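Local coordinates for peptide chain release factor subunit 1 (PDB 3AGK), which probably directs the termination of translation at the stop codons UAA, UAG and UGA, at residues Leu34-Ile39 with Arg127-Phe132; Gln54-Thr59 with Arg73-Ala78. All blocks are in the same frame, centred on the assembly; numbering follows the deposited sequence.

Both contacts lie in the N-terminal domain of the release factor, and their centres are about 15 Å apart. Contact 1 is the buried one. It joins strand 34-39 of the antiparallel sheet to the segment 127-132, where hydroxyls meet backbone groups and aromatic rings pack. Contact 2 is only partly buried and lies farther out. It pairs helices 45-58 and 65-82 by side-chain carbon contacts, with no hydrogen bond across. The two share no element and lie on opposite sides of strand 34-39. Leu34, Ser36 and Tyr38 point to segment 127-132. Leu35 points away from it and packs on helix 65-82, with Leu35 CD2 3.7 Å from Leu75 CD1.

Contact 1: residues Leu34-Ile39 with Arg127-Phe132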
# COMPACT_ATOMS: atom_id res chain seq x y z
N LEU A 34 -8.35 -22.00 -0.23
CA LEU A 34 -8.50 -21.10 0.92
C LEU A 34 -9.74 -20.23 0.75
O LEU A 34 -9.85 -19.46 -0.20
CB LEU A 34 -7.25 -20.24 1.12
CG LEU A 34 -5.95 -21.00 1.44
CD1 LEU A 34 -4.78 -20.04 1.56
CD2 LEU A 34 -6.09 -21.82 2.71
N LEU A 35 -10.67 -20.38 1.68
CA LEU A 35 -11.99 -19.75 1.59
C LEU A 35 -12.02 -18.31 2.09
O LEU A 35 -11.51 -17.99 3.16
CB LEU A 35 -13.00 -20.58 2.38
CG LEU A 35 -14.42 -20.04 2.58
CD1 LEU A 35 -14.91 -19.39 1.31
CD2 LEU A 35 -15.36 -21.18 2.97
N SER A 36 -12.63 -17.44 1.29
CA SER A 36 -12.87 -16.06 1.69
C SER A 36 -14.38 -15.78 1.59
O SER A 36 -14.99 -16.05 0.56
CB SER A 36 -12.09 -15.10 0.77
OG SER A 36 -10.70 -15.37 0.82
N LEU A 37 -14.97 -15.25 2.65
CA LEU A 37 -16.42 -15.04 2.68
C LEU A 37 -16.86 -13.75 3.40
O LEU A 37 -16.63 -13.60 4.60
CB LEU A 37 -17.09 -16.25 3.32
CG LEU A 37 -18.58 -16.15 3.63
CD1 LEU A 37 -19.37 -16.17 2.34
CD2 LEU A 37 -18.98 -17.29 4.52
N TYR A 38 -17.49 -12.84 2.67
CA TYR A 38 -17.94 -11.56 3.22
C TYR A 38 -19.46 -11.47 3.18
O TYR A 38 -20.07 -11.66 2.13
CB TYR A 38 -17.40 -10.41 2.37
CG TYR A 38 -15.91 -10.17 2.39
CD1 TYR A 38 -15.02 -11.04 1.77
CD2 TYR A 38 -15.39 -9.02 2.97
CE1 TYR A 38 -13.65 -10.79 1.78
CE2 TYR A 38 -14.03 -8.76 2.98
CZ TYR A 38 -13.16 -9.64 2.39
OH TYR A 38 -11.81 -9.36 2.40
N ILE A 39 -20.07 -11.16 4.31
CA ILE A 39 -21.53 -11.12 4.40
C ILE A 39 -22.07 -9.77 4.86
O ILE A 39 -21.85 -9.38 6.00
CB ILE A 39 -22.04 -12.19 5.36
CG1 ILE A 39 -21.45 -13.57 4.99
CG2 ILE A 39 -23.58 -12.19 5.39
CD1 ILE A 39 -21.68 -14.64 6.06
N ARG A 127 -4.90 -18.03 -2.00
CA ARG A 127 -4.70 -17.09 -0.89
C ARG A 127 -6.05 -16.54 -0.41
O ARG A 127 -7.09 -16.76 -1.04
CB ARG A 127 -3.77 -15.95 -1.33
CG ARG A 127 -4.33 -15.08 -2.45
CD ARG A 127 -3.24 -14.24 -3.13
NE ARG A 127 -2.61 -13.29 -2.22
CZ ARG A 127 -1.62 -12.46 -2.55
NH1 ARG A 127 -1.11 -11.63 -1.65
NH2 ARG A 127 -1.14 -12.46 -3.79
N PHE A 128 -6.05 -15.85 0.73
CA PHE A 128 -7.24 -15.13 1.18
C PHE A 128 -7.43 -13.83 0.38
O PHE A 128 -6.46 -13.14 0.02
CB PHE A 128 -7.17 -14.83 2.69
CG PHE A 128 -7.24 -16.06 3.59
CD1 PHE A 128 -8.17 -17.07 3.36
CD2 PHE A 128 -6.41 -16.17 4.71
CE1 PHE A 128 -8.24 -18.19 4.20
CE2 PHE A 128 -6.47 -17.27 5.55
CZ PHE A 128 -7.39 -18.28 5.29
N ILE A 129 -8.67 -13.48 0.08
CA ILE A 129 -8.97 -12.22 -0.58
C ILE A 129 -9.24 -11.16 0.47
O ILE A 129 -10.25 -11.19 1.17
CB ILE A 129 -10.19 -12.34 -1.50
CG1 ILE A 129 -10.10 -13.61 -2.34
CG2 ILE A 129 -10.34 -11.07 -2.35
CD1 ILE A 129 -8.87 -13.69 -3.20
N THR A 130 -8.33 -10.21 0.59
CA THR A 130 -8.38 -9.25 1.69
C THR A 130 -8.81 -7.89 1.15
O THR A 130 -9.04 -6.94 1.91
CB THR A 130 -7.02 -9.10 2.33
OG1 THR A 130 -6.33 -8.00 1.74
CG2 THR A 130 -6.20 -10.36 2.12
N ASP A 131 -8.90 -7.83 -0.18
CA ASP A 131 -9.29 -6.63 -0.91
C ASP A 131 -9.99 -5.58 -0.09
O ASP A 131 -9.42 -4.55 0.24
CB ASP A 131 -10.20 -7.02 -2.08
CG ASP A 131 -9.45 -7.61 -3.25
OD1 ASP A 131 -8.28 -8.00 -3.05
OD2 ASP A 131 -10.03 -7.70 -4.36
N PHE A 132 -11.26 -5.84 0.21
CA PHE A 132 -12.15 -4.85 0.79
C PHE A 132 -11.62 -4.33 2.12
O PHE A 132 -11.83 -3.17 2.47
CB PHE A 132 -13.55 -5.45 0.99
CG PHE A 132 -14.02 -6.36 -0.14
CD1 PHE A 132 -13.40 -7.58 -0.37
CD2 PHE A 132 -15.09 -6.01 -0.93
CE1 PHE A 132 -13.83 -8.41 -1.37
CE2 PHE A 132 -15.53 -6.84 -1.94
CZ PHE A 132 -14.90 -8.04 -2.16
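Ser36 OG and Tyr38 CG both stand anti to their own carbonyl carbon, beside the backbone N (chi1 near -60°), which sends the hydroxyl and the phenol to the segment 127-132. Ser36 OG accepts a nearly straight bond from Ile129 N, 2.9 Å long with an N-H...O angle of 175°. Tyr38 OH donates to Ile129 O at 2.7 Å. The acceptor lies at the ring edge, in the ring plane. Phe132 brings its CD1 over one face of the Tyr38 ring, toward the rim, 3.5 Å from Tyr38 CZ. The ring planes are oblique, at 44°. A phenylalanine in place of Tyr38 would probably leave Ile129 O without its hydroxyl donor and that end of the loop less firmly held. At the other end, Phe128 CE1 touches Leu34 CB at 3.8 Å, and Leu34 CD1 lies 3.8 Å from Arg127 CA. Phe128 also meets the rings of Trp27 and Phe96. The strand belongs to the four-stranded antiparallel sheet, between strands 93-98 and 121-125. After strand 121-125 the chain doubles back over one face of the sheet, and segment 127-132 runs roughly the same way as strand 34-39. In an otherwise largely apolar interface, the N-H and C=O of Ile129 are satisfied by the hydroxyls of Ser36 and Tyr38.

Contact 2: residues Gln54-Thr59 with Arg73-Ala78; sequences QEYSIT and RALSAA
Tyr56 and Leu75 mark the closest backbone approach of two nearly antiparallel helical segments, whose axes run at 164° and come within 10.0 Å. Leu75 points toward the other helix. Its CD2 lies 3.9 Å from Tyr56 CA and 3.9 Å from Thr59 CG2, the leucine and threonine meeting tip to tip. Tyr56 has CG anti to its backbone nitrogen (chi1 -167°), and this swings the ring across to the other helix. There the ring turns its edge to Leu75, with CD1 4.0 Å from Leu75 CB, in the ring plane. Farther along the ring, Tyr56 CE1 comes 3.5 Å from Ser76 OG, which approaches obliquely. That hydroxyl is hydrogen-bonded to Lys72 O, within its own helix. The pair is an antiparallel helical hairpin, helix 45-58 followed by helix 65-82, packed against the sheet of eRF1 domain 1. Leu75 also touches Tyr122 of strand 121-125. At the end of the first segment, Thr59 OG1 donates to Tyr56 O at 2.7 Å. Thr59 N bonds to the same oxygen, which thus has two donors. With OG1 held in this way, the CG2 methyl of Thr59 is the branch turned to Leu75.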
# COMPACT_ATOMS: atom_id res chain seq x y z
N GLN A 54 -24.75 -25.39 -1.41
CA GLN A 54 -24.64 -25.60 -2.86
C GLN A 54 -23.18 -25.79 -3.27
O GLN A 54 -22.83 -26.75 -3.96
CB GLN A 54 -25.17 -24.40 -3.63
CG GLN A 54 -26.62 -24.08 -3.38
CD GLN A 54 -27.14 -23.06 -4.37
OE1 GLN A 54 -28.22 -22.49 -4.19
NE2 GLN A 54 -26.38 -22.83 -5.43
N GLU A 55 -22.35 -24.84 -2.84
CA GLU A 55 -20.92 -24.92 -3.07
C GLU A 55 -20.37 -26.26 -2.58
O GLU A 55 -19.49 -26.84 -3.20
CB GLU A 55 -20.19 -23.75 -2.39
CG GLU A 55 -20.31 -22.43 -3.17
CD GLU A 55 -20.01 -22.63 -4.66
OE1 GLU A 55 -18.92 -23.16 -4.98
OE2 GLU A 55 -20.85 -22.26 -5.51
N TYR A 56 -20.90 -26.75 -1.46
CA TYR A 56 -20.47 -28.03 -0.92
C TYR A 56 -20.78 -29.19 -1.89
O TYR A 56 -19.93 -30.05 -2.14
CB TYR A 56 -21.06 -28.28 0.47
CG TYR A 56 -20.40 -29.44 1.19
CD1 TYR A 56 -19.31 -29.23 2.03
CD2 TYR A 56 -20.84 -30.74 0.98
CE1 TYR A 56 -18.70 -30.29 2.66
CE2 TYR A 56 -20.23 -31.80 1.61
CZ TYR A 56 -19.16 -31.57 2.44
OH TYR A 56 -18.56 -32.63 3.07
N SER A 57 -21.99 -29.22 -2.43
CA SER A 57 -22.35 -30.25 -3.41
C SER A 57 -21.49 -30.14 -4.67
O SER A 57 -21.03 -31.14 -5.22
CB SER A 57 -23.83 -30.16 -3.75
OG SER A 57 -24.63 -30.62 -2.68
N ILE A 58 -21.25 -28.92 -5.12
CA ILE A 58 -20.44 -28.67 -6.29
C ILE A 58 -19.03 -29.25 -6.19
O ILE A 58 -18.42 -29.59 -7.20
CB ILE A 58 -20.36 -27.15 -6.59
CG1 ILE A 58 -21.73 -26.62 -7.03
CG2 ILE A 58 -19.31 -26.84 -7.63
CD1 ILE A 58 -21.74 -25.13 -7.32
N THR A 59 -18.50 -29.38 -4.97
CA THR A 59 -17.10 -29.81 -4.80
C THR A 59 -16.80 -31.19 -5.37
O THR A 59 -15.63 -31.52 -5.58
CB THR A 59 -16.65 -29.83 -3.32
OG1 THR A 59 -17.38 -30.83 -2.61
CG2 THR A 59 -16.85 -28.46 -2.67
N ARG A 73 -13.75 -29.38 3.77
CA ARG A 73 -13.40 -29.11 5.16
C ARG A 73 -13.55 -27.63 5.54
O ARG A 73 -14.07 -27.31 6.62
CB ARG A 73 -11.97 -29.55 5.45
CG ARG A 73 -11.57 -29.32 6.90
CD ARG A 73 -10.07 -29.28 7.03
NE ARG A 73 -9.64 -29.56 8.39
CZ ARG A 73 -8.36 -29.60 8.76
NH1 ARG A 73 -7.40 -29.35 7.86
NH2 ARG A 73 -8.04 -29.87 10.02
N ALA A 74 -13.08 -26.74 4.68
CA ALA A 74 -13.18 -25.30 4.93
C ALA A 74 -14.64 -24.84 4.88
O ALA A 74 -15.07 -24.06 5.72
CB ALA A 74 -12.35 -24.53 3.93
N LEU A 75 -15.38 -25.34 3.89
CA LEU A 75 -16.81 -25.07 3.80
C LEU A 75 -17.56 -25.49 5.07
O LEU A 75 -18.41 -24.75 5.57
CB LEU A 75 -17.39 -25.81 2.59
CG LEU A 75 -17.91 -25.07 1.35
CD1 LEU A 75 -17.55 -23.62 1.32
CD2 LEU A 75 -17.43 -25.77 0.09
N SER A 76 -17.26 -26.69 5.57
CA SER A 76 -17.93 -27.18 6.77
C SER A 76 -17.60 -26.31 7.96
O SER A 76 -18.46 -26.05 8.81
CB SER A 76 -17.52 -28.62 7.07
OG SER A 76 -17.76 -29.41 5.93
N ALA A 77 -16.35 -25.87 8.02
CA ALA A 77 -15.91 -25.02 9.13
C ALA A 77 -16.69 -23.71 9.12
O ALA A 77 -17.17 -23.26 10.15
CB ALA A 77 -14.42 -24.77 9.06
N ALA A 78 -16.83 -23.12 7.94
CA ALA A 78 -17.57 -21.87 7.82
C ALA A 78 -19.05 -22.05 8.19
O ALA A 78 -19.63 -21.22 8.91
CB ALA A 78 -17.41 -21.29 6.42